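Local coordinates for interleukin-10-like protein (Human herpesvirus 5, PDB 1LQS) that mimics the host cytokine interleukin-10, binding the human interleukin-10 receptor and inducing immunosuppressive signalling that the virus exploits, at residues Lys117-Ile120 with Ser121-Ser124; Arg71-Leu74 with Glu75-Pro79; Glu22-Ala25 with Thr26-Gln29; Leu139-Leu142 with Asp143-Phe146. One frame throughout, in Å; residues are numbered along the deposited sequence.

Contact 1 (Lys117-Ile120 with Ser121-Ser124)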
loop_
_atom_site.group_PDB
_atom_site.type_symbol
_atom_site.label_atom_id
_atom_site.label_comp_id
_atom_site.label_asym_id
_atom_site.label_seq_id
_atom_site.Cartn_x
_atom_site.Cartn_y
_atom_site.Cartn_z
ATOM N N LYS C 117 -6.236 -7.459 -8.323
ATOM C CA LYS C 117 -6.574 -8.179 -9.554
ATOM C C LYS C 117 -5.483 -9.147 -10.005
ATOM O O LYS C 117 -5.770 -10.153 -10.645
ATOM C CB LYS C 117 -6.882 -7.203 -10.700
ATOM C CG LYS C 117 -8.102 -6.316 -10.475
ATOM C CD LYS C 117 -8.468 -5.553 -11.751
ATOM C CE LYS C 117 -9.796 -4.772 -11.611
ATOM N NZ LYS C 117 -10.208 -4.074 -12.883
ATOM N N SER C 118 -4.234 -8.848 -9.663
ATOM C CA SER C 118 -3.105 -9.703 -10.054
ATOM C C SER C 118 -2.951 -10.941 -9.157
ATOM O O SER C 118 -2.777 -12.055 -9.652
ATOM C CB SER C 118 -1.804 -8.887 -10.047
ATOM O OG SER C 118 -1.955 -7.685 -10.795
ATOM N N VAL C 119 -3.014 -10.743 -7.844
ATOM C CA VAL C 119 -2.897 -11.847 -6.901
ATOM C C VAL C 119 -4.036 -12.849 -7.108
ATOM O O VAL C 119 -3.791 -14.055 -7.223
ATOM C CB VAL C 119 -2.926 -11.334 -5.448
ATOM C CG1 VAL C 119 -2.892 -12.509 -4.475
ATOM C CG2 VAL C 119 -1.737 -10.404 -5.207
ATOM N N ILE C 120 -5.274 -12.353 -7.160
ATOM C CA ILE C 120 -6.437 -13.217 -7.377
ATOM C C ILE C 120 -6.244 -14.018 -8.662
ATOM O O ILE C 120 -6.610 -15.195 -8.742
ATOM C CB ILE C 120 -7.761 -12.402 -7.494
ATOM C CG1 ILE C 120 -8.155 -11.852 -6.129
ATOM C CG2 ILE C 120 -8.891 -13.282 -8.026
ATOM C CD1 ILE C 120 -9.338 -10.933 -6.177
ATOM N N SER C 121 -5.660 -13.382 -9.666
ATOM C CA SER C 121 -5.419 -14.054 -10.931
ATOM C C SER C 121 -4.395 -15.191 -10.775
ATOM O O SER C 121 -4.644 -16.315 -11.208
ATOM C CB SER C 121 -4.929 -13.043 -11.973
ATOM O OG SER C 121 -5.046 -13.562 -13.285
ATOM N N ARG C 122 -3.253 -14.906 -10.151
ATOM C CA ARG C 122 -2.218 -15.928 -9.973
ATOM C C ARG C 122 -2.692 -17.102 -9.132
ATOM O O ARG C 122 -2.275 -18.235 -9.349
ATOM C CB ARG C 122 -0.961 -15.349 -9.319
ATOM C CG ARG C 122 0.191 -16.364 -9.269
ATOM C CD ARG C 122 1.325 -15.969 -8.314
ATOM N NE ARG C 122 0.967 -16.131 -6.901
ATOM C CZ ARG C 122 0.541 -15.151 -6.106
ATOM N NH1 ARG C 122 0.414 -13.911 -6.576
ATOM N NH2 ARG C 122 0.240 -15.412 -4.837
ATOM N N LEU C 123 -3.551 -16.829 -8.158
ATOM C CA LEU C 123 -4.063 -17.895 -7.307
ATOM C C LEU C 123 -4.994 -18.824 -8.076
ATOM O O LEU C 123 -4.826 -20.041 -8.044
ATOM C CB LEU C 123 -4.797 -17.315 -6.094
ATOM C CG LEU C 123 -3.917 -16.664 -5.029
ATOM C CD1 LEU C 123 -4.789 -16.087 -3.937
ATOM C CD2 LEU C 123 -2.942 -17.697 -4.463
ATOM N N SER C 124 -5.963 -18.255 -8.782
ATOM C CA SER C 124 -6.916 -19.074 -9.527
ATOM C C SER C 124 -6.285 -19.898 -10.645
ATOM O O SER C 124 -6.835 -20.919 -11.048
ATOM C CB SER C 124 -8.036 -18.198 -10.100
ATOM O OG SER C 124 -9.103 -18.998 -10.589
#
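The flat guanidinium group of Arg122 turns one face to the carbonyl oxygen of Val119, within a turn of the alpha-helix 116-126. Its NH1 atom lies 3.9 Å from Val119 CA and 4.2 Å from Val119 CG1. Two torsions explain this position: CG is anti to the backbone N (chi1 -174°), and a bend at chi3 (74°) folds the chain back along Val119, so that both side chains run in the same direction. The polar end is also held from outside, because Arg122 NH2 makes a salt bridge to Asp53 of the second subunit. In the backbone three of the four i to i+4 bonds are sound, among them Arg122 N to Ser118 O at 2.9 Å and Ser124 N to Ile120 O at 3.1 Å; Ser121 N to Lys117 O is weak. Val119 and Ile120 pack on Val65 and Trp68 of the second subunit, as expected for the intertwined dimer of the interleukin-10 family, and Leu123 O accepts a hydrogen bond from Trp51 NE1 of that subunit. Leu123 lies alongside Val119, CD1 meeting CG1 at 4.1 Å, while its own N is bonded to Val119 O at 2.9 Å.

Contact 2 (Arg71-Leu74 with Glu75-Pro79)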
loop_
_atom_site.group_PDB
_atom_site.type_symbol
_atom_site.label_atom_id
_atom_site.label_comp_id
_atom_site.label_asym_id
_atom_site.label_seq_id
_atom_site.Cartn_x
_atom_site.Cartn_y
_atom_site.Cartn_z
ATOM N N ARG C 71 -13.715 6.684 -15.915
ATOM C CA ARG C 71 -14.917 6.127 -16.536
ATOM C C ARG C 71 -16.048 7.141 -16.457
ATOM O O ARG C 71 -16.827 7.310 -17.402
ATOM C CB ARG C 71 -15.351 4.840 -15.825
ATOM C CG ARG C 71 -14.657 3.582 -16.283
ATOM C CD ARG C 71 -14.857 2.433 -15.287
ATOM N NE ARG C 71 -14.288 1.197 -15.816
ATOM C CZ ARG C 71 -14.841 0.483 -16.795
ATOM N NH1 ARG C 71 -15.979 0.880 -17.334
ATOM N NH2 ARG C 71 -14.248 -0.609 -17.252
ATOM N N ARG C 72 -16.128 7.804 -15.310
ATOM C CA ARG C 72 -17.156 8.800 -15.050
ATOM C C ARG C 72 -17.078 9.925 -16.092
ATOM O O ARG C 72 -18.094 10.411 -16.585
ATOM C CB ARG C 72 -16.966 9.322 -13.617
ATOM C CG ARG C 72 -17.812 10.501 -13.203
ATOM C CD ARG C 72 -19.262 10.263 -13.464
ATOM N NE ARG C 72 -20.098 11.022 -12.539
ATOM C CZ ARG C 72 -20.794 10.472 -11.547
ATOM N NH1 ARG C 72 -20.753 9.157 -11.352
ATOM N NH2 ARG C 72 -21.538 11.237 -10.755
ATOM N N TYR C 73 -15.863 10.321 -16.443
ATOM C CA TYR C 73 -15.680 11.370 -17.421
ATOM C C TYR C 73 -15.940 10.885 -18.833
ATOM O O TYR C 73 -16.660 11.524 -19.602
ATOM C CB TYR C 73 -14.265 11.918 -17.343
ATOM C CG TYR C 73 -14.064 12.952 -16.271
ATOM C CD1 TYR C 73 -14.334 14.290 -16.512
ATOM C CD2 TYR C 73 -13.533 12.600 -15.038
ATOM C CE1 TYR C 73 -14.064 15.256 -15.548
ATOM C CE2 TYR C 73 -13.262 13.555 -14.074
ATOM C CZ TYR C 73 -13.521 14.877 -14.335
ATOM O OH TYR C 73 -13.187 15.821 -13.395
ATOM N N LEU C 74 -15.343 9.762 -19.193
ATOM C CA LEU C 74 -15.543 9.268 -20.538
ATOM C C LEU C 74 -17.004 8.933 -20.804
ATOM O O LEU C 74 -17.513 9.189 -21.894
ATOM C CB LEU C 74 -14.657 8.043 -20.784
ATOM C CG LEU C 74 -13.156 8.352 -20.723
ATOM C CD1 LEU C 74 -12.341 7.152 -21.144
ATOM C CD2 LEU C 74 -12.857 9.497 -21.645
ATOM N N GLU C 75 -17.687 8.408 -19.791
ATOM C CA GLU C 75 -19.074 7.985 -19.952
ATOM C C GLU C 75 -20.204 8.940 -19.570
ATOM O O GLU C 75 -21.281 8.874 -20.152
ATOM C CB GLU C 75 -19.277 6.660 -19.218
ATOM C CG GLU C 75 -18.395 5.534 -19.723
ATOM C CD GLU C 75 -18.644 5.200 -21.185
ATOM O OE1 GLU C 75 -19.824 4.987 -21.556
ATOM O OE2 GLU C 75 -17.661 5.139 -21.958
ATOM N N ILE C 76 -19.978 9.821 -18.605
ATOM C CA ILE C 76 -21.032 10.736 -18.186
ATOM C C ILE C 76 -20.700 12.213 -18.355
ATOM O O ILE C 76 -21.395 12.935 -19.077
ATOM C CB ILE C 76 -21.420 10.505 -16.704
ATOM C CG1 ILE C 76 -21.846 9.050 -16.485
ATOM C CG2 ILE C 76 -22.563 11.419 -16.325
ATOM C CD1 ILE C 76 -23.006 8.624 -17.348
ATOM N N VAL C 77 -19.640 12.660 -17.685
ATOM C CA VAL C 77 -19.237 14.065 -17.736
ATOM C C VAL C 77 -19.051 14.625 -19.150
ATOM O O VAL C 77 -19.740 15.568 -19.548
ATOM C CB VAL C 77 -17.935 14.304 -16.944
ATOM C CG1 VAL C 77 -17.696 15.796 -16.804
ATOM C CG2 VAL C 77 -18.010 13.642 -15.577
ATOM N N PHE C 78 -18.122 14.060 -19.913
ATOM C CA PHE C 78 -17.910 14.573 -21.256
ATOM C C PHE C 78 -19.165 14.545 -22.111
ATOM O O PHE C 78 -19.513 15.560 -22.719
ATOM C CB PHE C 78 -16.764 13.841 -21.964
ATOM C CG PHE C 78 -15.424 14.501 -21.778
ATOM C CD1 PHE C 78 -14.437 13.905 -21.005
ATOM C CD2 PHE C 78 -15.158 15.732 -22.367
ATOM C CE1 PHE C 78 -13.215 14.519 -20.820
ATOM C CE2 PHE C 78 -13.930 16.355 -22.184
ATOM C CZ PHE C 78 -12.957 15.741 -21.406
ATOM N N PRO C 79 -19.867 13.399 -22.178
ATOM C CA PRO C 79 -21.082 13.350 -22.994
ATOM C C PRO C 79 -22.076 14.410 -22.550
ATOM O O PRO C 79 -22.642 15.114 -23.375
ATOM C CB PRO C 79 -21.595 11.939 -22.763
ATOM C CG PRO C 79 -20.351 11.164 -22.564
ATOM C CD PRO C 79 -19.551 12.064 -21.647
#
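Tyr73 and Val77 run alongside each other in the same direction, so that one methyl, Val77 CG2, sits over a face of the phenol ring. Val77 CG2 is 4.2 Å from the Tyr73 ring centroid and 26° off the ring normal, which supports a CH-pi contact; the other methyl, CG1, reaches Tyr73 CD1 at 3.7 Å. Phe78 comes to the same tyrosine less squarely, its CD1 resting 4.2 Å from Tyr73 CB and its ring edge turned to Tyr73 O. Arg72 runs at about a right angle to Val77: with CG anti to the backbone N (chi1 172°), Arg72 CG lies 3.9 Å from Val77 CG2. The bend at chi2 (52°) then brings Arg72 CD to Ile76 CB at 3.9 Å. The backbone widens over the same residues. Arg72 O accepts from both Ile76 N (2.8 Å) and Val77 N (2.9 Å), and Phe78 N reaches back five residues to Tyr73 O at 2.9 Å, the signature of a pi-type turn. The nitrogen of Pro79 has no hydrogen, and the helix kinks there. In the fold, Leu74 and Phe78 face helix 89-106 through Leu99 and Met95, whereas Val77 packs on Leu139 of the second subunit and Tyr73 OH bonds to its Gly138 O.

Contact 3 (Glu22-Ala25 with Thr26-Gln29)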
loop_
_atom_site.group_PDB
_atom_site.type_symbol
_atom_site.label_atom_id
_atom_site.label_comp_id
_atom_site.label_asym_id
_atom_site.label_seq_id
_atom_site.Cartn_x
_atom_site.Cartn_y
_atom_site.Cartn_z
ATOM N N GLU C 22 6.183 7.701 -19.300
ATOM C CA GLU C 22 6.794 8.455 -20.385
ATOM C C GLU C 22 5.897 8.347 -21.616
ATOM O O GLU C 22 5.869 9.245 -22.463
ATOM C CB GLU C 22 8.171 7.863 -20.726
ATOM C CG GLU C 22 9.238 7.946 -19.601
ATOM C CD GLU C 22 8.836 7.270 -18.276
ATOM O OE1 GLU C 22 8.582 6.048 -18.269
ATOM O OE2 GLU C 22 8.787 7.968 -17.235
ATOM N N ASP C 23 5.152 7.246 -21.695
ATOM C CA ASP C 23 4.279 6.969 -22.831
ATOM C C ASP C 23 2.953 7.732 -22.813
ATOM O O ASP C 23 2.186 7.684 -23.778
ATOM C CB ASP C 23 4.018 5.459 -22.915
ATOM C CG ASP C 23 4.079 4.925 -24.352
ATOM O OD1 ASP C 23 3.021 4.512 -24.899
ATOM O OD2 ASP C 23 5.194 4.920 -24.933
ATOM N N TYR C 24 2.682 8.444 -21.724
ATOM C CA TYR C 24 1.443 9.198 -21.619
ATOM C C TYR C 24 1.673 10.707 -21.637
ATOM O O TYR C 24 0.718 11.483 -21.565
ATOM C CB TYR C 24 0.703 8.809 -20.338
ATOM C CG TYR C 24 0.362 7.344 -20.262
ATOM C CD1 TYR C 24 1.230 6.428 -19.657
ATOM C CD2 TYR C 24 -0.807 6.858 -20.841
ATOM C CE1 TYR C 24 0.942 5.070 -19.639
ATOM C CE2 TYR C 24 -1.103 5.507 -20.827
ATOM C CZ TYR C 24 -0.227 4.618 -20.229
ATOM O OH TYR C 24 -0.531 3.277 -20.251
ATOM N N ALA C 25 2.933 11.122 -21.752
ATOM C CA ALA C 25 3.276 12.541 -21.749
ATOM C C ALA C 25 2.662 13.418 -22.861
ATOM O O ALA C 25 2.150 14.504 -22.573
ATOM C CB ALA C 25 4.786 12.700 -21.726
ATOM N N THR C 26 2.681 12.963 -24.110
ATOM C CA THR C 26 2.136 13.780 -25.194
ATOM C C THR C 26 0.623 13.945 -25.136
ATOM O O THR C 26 0.102 15.033 -25.412
ATOM C CB THR C 26 2.528 13.245 -26.587
ATOM O OG1 THR C 26 3.952 13.225 -26.708
ATOM C CG2 THR C 26 1.984 14.166 -27.672
ATOM N N ARG C 27 -0.086 12.876 -24.785
ATOM C CA ARG C 27 -1.534 12.968 -24.679
ATOM C C ARG C 27 -1.858 13.807 -23.455
ATOM O O ARG C 27 -2.840 14.550 -23.438
ATOM C CB ARG C 27 -2.166 11.586 -24.566
ATOM C CG ARG C 27 -2.099 10.795 -25.858
ATOM C CD ARG C 27 -1.250 9.558 -25.666
ATOM N NE ARG C 27 -2.054 8.345 -25.757
ATOM C CZ ARG C 27 -1.676 7.172 -25.269
ATOM N NH1 ARG C 27 -0.511 7.059 -24.650
ATOM N NH2 ARG C 27 -2.458 6.114 -25.420
ATOM N N LEU C 28 -1.040 13.690 -22.424
ATOM C CA LEU C 28 -1.278 14.508 -21.256
ATOM C C LEU C 28 -1.147 15.960 -21.711
ATOM O O LEU C 28 -1.915 16.823 -21.289
ATOM C CB LEU C 28 -0.249 14.219 -20.173
ATOM C CG LEU C 28 -0.528 13.030 -19.268
ATOM C CD1 LEU C 28 0.683 12.738 -18.389
ATOM C CD2 LEU C 28 -1.731 13.348 -18.427
ATOM N N GLN C 29 -0.183 16.229 -22.590
ATOM C CA GLN C 29 0.028 17.595 -23.072
ATOM C C GLN C 29 -1.073 18.078 -24.012
ATOM O O GLN C 29 -1.493 19.226 -23.921
ATOM C CB GLN C 29 1.386 17.724 -23.748
ATOM C CG GLN C 29 1.821 19.149 -23.930
ATOM C CD GLN C 29 3.105 19.233 -24.690
ATOM O OE1 GLN C 29 3.227 18.670 -25.777
ATOM N NE2 GLN C 29 4.084 19.929 -24.129
#
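Leu28 N donates to Tyr24 O at 2.9 Å, and Gln29 N makes the next bond, to Ala25 O, also at 2.9 Å. These two i to i+4 bonds mark the first turn of helix 25-42 as the chain leaves the loop before it. The distinctive part is Arg27, whose side chain doubles back toward the loop. Bends at chi2 and chi3 (116° and 113°) bring NH1 to Asp23 O, which sits at the edge of the guanidinium, near its plane. The bond is 2.9 Å long but weak, since its N-H...O angle is only 122°. Asp23 OD1 stands 4.4 Å from Arg27 NH1, too far for a salt bridge. Tyr24 lies next to the same nitrogen, CD2 to NH1 being 3.8 Å; the ring and guanidinium planes are nearly parallel, yet the approach is oblique. On the apolar side Leu28 CD1 comes to 4.4 Å from Tyr24 CB. Asp105 forms the salt bridge of Arg27 NH2, with Ser101 OG as a further partner, while Tyr24 OH bonds to Gln18 O; Gln29 NE2 reaches the backbone of another protein's chain, probably the receptor. The chemistry implies that Arg27 is probably held mainly by Asp105 and Ser101 of helix 89-106, and that its weak, strongly angled bond to Asp23 O ties the preceding loop to helix 25-42.

Contact 4 (Leu139-Leu142 with Asp143-Phe146)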
loop_
_atom_site.group_PDB
_atom_site.type_symbol
_atom_site.label_atom_id
_atom_site.label_comp_id
_atom_site.label_asym_id
_atom_site.label_seq_id
_atom_site.Cartn_x
_atom_site.Cartn_y
_atom_site.Cartn_z
ATOM N N LEU C 139 -8.260 -27.991 0.299
ATOM C CA LEU C 139 -8.673 -28.553 1.567
ATOM C C LEU C 139 -7.439 -28.892 2.393
ATOM O O LEU C 139 -7.480 -28.918 3.633
ATOM C CB LEU C 139 -9.539 -29.788 1.323
ATOM C CG LEU C 139 -10.912 -29.428 0.742
ATOM C CD1 LEU C 139 -11.729 -30.692 0.485
ATOM C CD2 LEU C 139 -11.643 -28.501 1.710
ATOM N N SER C 140 -6.337 -29.126 1.690
ATOM C CA SER C 140 -5.067 -29.465 2.315
ATOM C C SER C 140 -4.484 -28.280 3.051
ATOM O O SER C 140 -3.718 -28.439 4.005
ATOM C CB SER C 140 -4.075 -29.937 1.250
ATOM O OG SER C 140 -2.783 -29.389 1.465
ATOM N N GLU C 141 -4.851 -27.082 2.611
ATOM C CA GLU C 141 -4.319 -25.871 3.222
ATOM C C GLU C 141 -5.271 -25.103 4.123
ATOM O O GLU C 141 -5.037 -23.935 4.426
ATOM C CB GLU C 141 -3.751 -24.948 2.144
ATOM C CG GLU C 141 -2.557 -25.519 1.423
ATOM C CD GLU C 141 -1.789 -24.462 0.657
ATOM O OE1 GLU C 141 -0.737 -24.788 0.063
ATOM O OE2 GLU C 141 -2.235 -23.297 0.644
ATOM N N LEU C 142 -6.341 -25.747 4.563
ATOM C CA LEU C 142 -7.253 -25.074 5.464
ATOM C C LEU C 142 -6.473 -24.549 6.670
ATOM O O LEU C 142 -6.810 -23.503 7.219
ATOM C CB LEU C 142 -8.357 -26.021 5.929
ATOM C CG LEU C 142 -9.553 -26.121 4.977
ATOM C CD1 LEU C 142 -10.552 -27.156 5.483
ATOM C CD2 LEU C 142 -10.212 -24.737 4.859
ATOM N N ASP C 143 -5.426 -25.261 7.079
ATOM C CA ASP C 143 -4.651 -24.791 8.214
ATOM C C ASP C 143 -3.957 -23.466 7.888
ATOM O O ASP C 143 -4.010 -22.523 8.673
ATOM C CB ASP C 143 -3.651 -25.871 8.708
ATOM C CG ASP C 143 -2.632 -26.331 7.639
ATOM O OD1 ASP C 143 -2.860 -26.137 6.420
ATOM O OD2 ASP C 143 -1.599 -26.928 8.048
ATOM N N THR C 144 -3.335 -23.389 6.717
ATOM C CA THR C 144 -2.659 -22.172 6.272
ATOM C C THR C 144 -3.692 -21.057 6.113
ATOM O O THR C 144 -3.481 -19.930 6.558
ATOM C CB THR C 144 -1.933 -22.399 4.922
ATOM O OG1 THR C 144 -0.860 -23.331 5.112
ATOM C CG2 THR C 144 -1.375 -21.096 4.383
ATOM N N LEU C 145 -4.816 -21.374 5.483
ATOM C CA LEU C 145 -5.866 -20.382 5.309
ATOM C C LEU C 145 -6.258 -19.758 6.654
ATOM O O LEU C 145 -6.343 -18.537 6.763
ATOM C CB LEU C 145 -7.098 -21.010 4.655
ATOM C CG LEU C 145 -8.267 -20.035 4.624
ATOM C CD1 LEU C 145 -7.978 -18.987 3.578
ATOM C CD2 LEU C 145 -9.558 -20.743 4.324
ATOM N N PHE C 146 -6.497 -20.585 7.672
ATOM C CA PHE C 146 -6.873 -20.083 8.993
ATOM C C PHE C 146 -5.833 -19.163 9.604
ATOM O O PHE C 146 -6.155 -18.356 10.479
ATOM C CB PHE C 146 -7.103 -21.224 9.978
ATOM C CG PHE C 146 -8.102 -22.227 9.521
ATOM C CD1 PHE C 146 -9.154 -21.853 8.685
ATOM C CD2 PHE C 146 -7.994 -23.556 9.923
ATOM C CE1 PHE C 146 -10.070 -22.781 8.255
ATOM C CE2 PHE C 146 -8.914 -24.495 9.494
ATOM C CZ PHE C 146 -9.951 -24.110 8.659
#
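Phe146 folds back over Leu142, one turn earlier, in the first turn of helix 142-155, where the chain passes from helix 135-140 through the single non-helical residue Glu141. Starting from its CB, 3.6 Å from Leu142 O, the side chain leaves with CG anti to the carbonyl carbon (chi1 -55°). The ring then turns a face toward the Leu142 carbonyl, with the oxygen over that face and the carbonyl carbon 3.7 Å above the ring plane, off-centre. Farther out, CE1 lies 3.9 Å from Leu142 CD2. At the tip CZ meets Leu142 CB at 3.7 Å, the two side chains crossing at an angle. The same carbonyl still serves the helix, since Phe146 N donates to Leu142 O at 3.0 Å. Leu142 CD2 has a second apolar neighbour in Leu145 CD2, 4.1 Å away, and Leu142 packs in addition on Phe35 of the second subunit.

Glu141 occupies the N-cap position. Its carboxylate oxygens accept from the backbone N atoms of Trp51 and Leu52 of the second subunit, so the helix start is tied directly to the dimer partner. Outside the two segments, Asp143 OD2 pairs with a basic side chain of another protein's chain, consistent with a receptor-facing surface. The other oxygen, Asp143 OD1, takes a weak hydrogen bond from Thr144 N at 2.8 Å. The series of i to i+4 backbone bonds opens with Leu145 N on Glu141 O, a nearly straight bond of 2.8 Å with an N-H...O angle of 175°.

Contacts 3, 2, 1 and 4 follow one another along the chain. Contacts 2 and 3 belong to the part built from helices 25-42, 62-84 and 89-106, their centres 20 Å apart; contacts 1 and 4 lie in the later helices, 18 Å apart between centres. Within one chain the centres of contacts 2 and 4 are 44 Å apart, yet Tyr73, Val77 and Phe78 of contact 2 pack on Leu145, Leu139 and Leu142 of the second subunit, its copy of contact 4. This fits the exchange of C-terminal helices in interleukin-10 dimers. Contacts 3 and 4 also reach another protein's chain, probably the receptor. A bound NAG lies about 12 Å from the Ser124 side chain of contact 1.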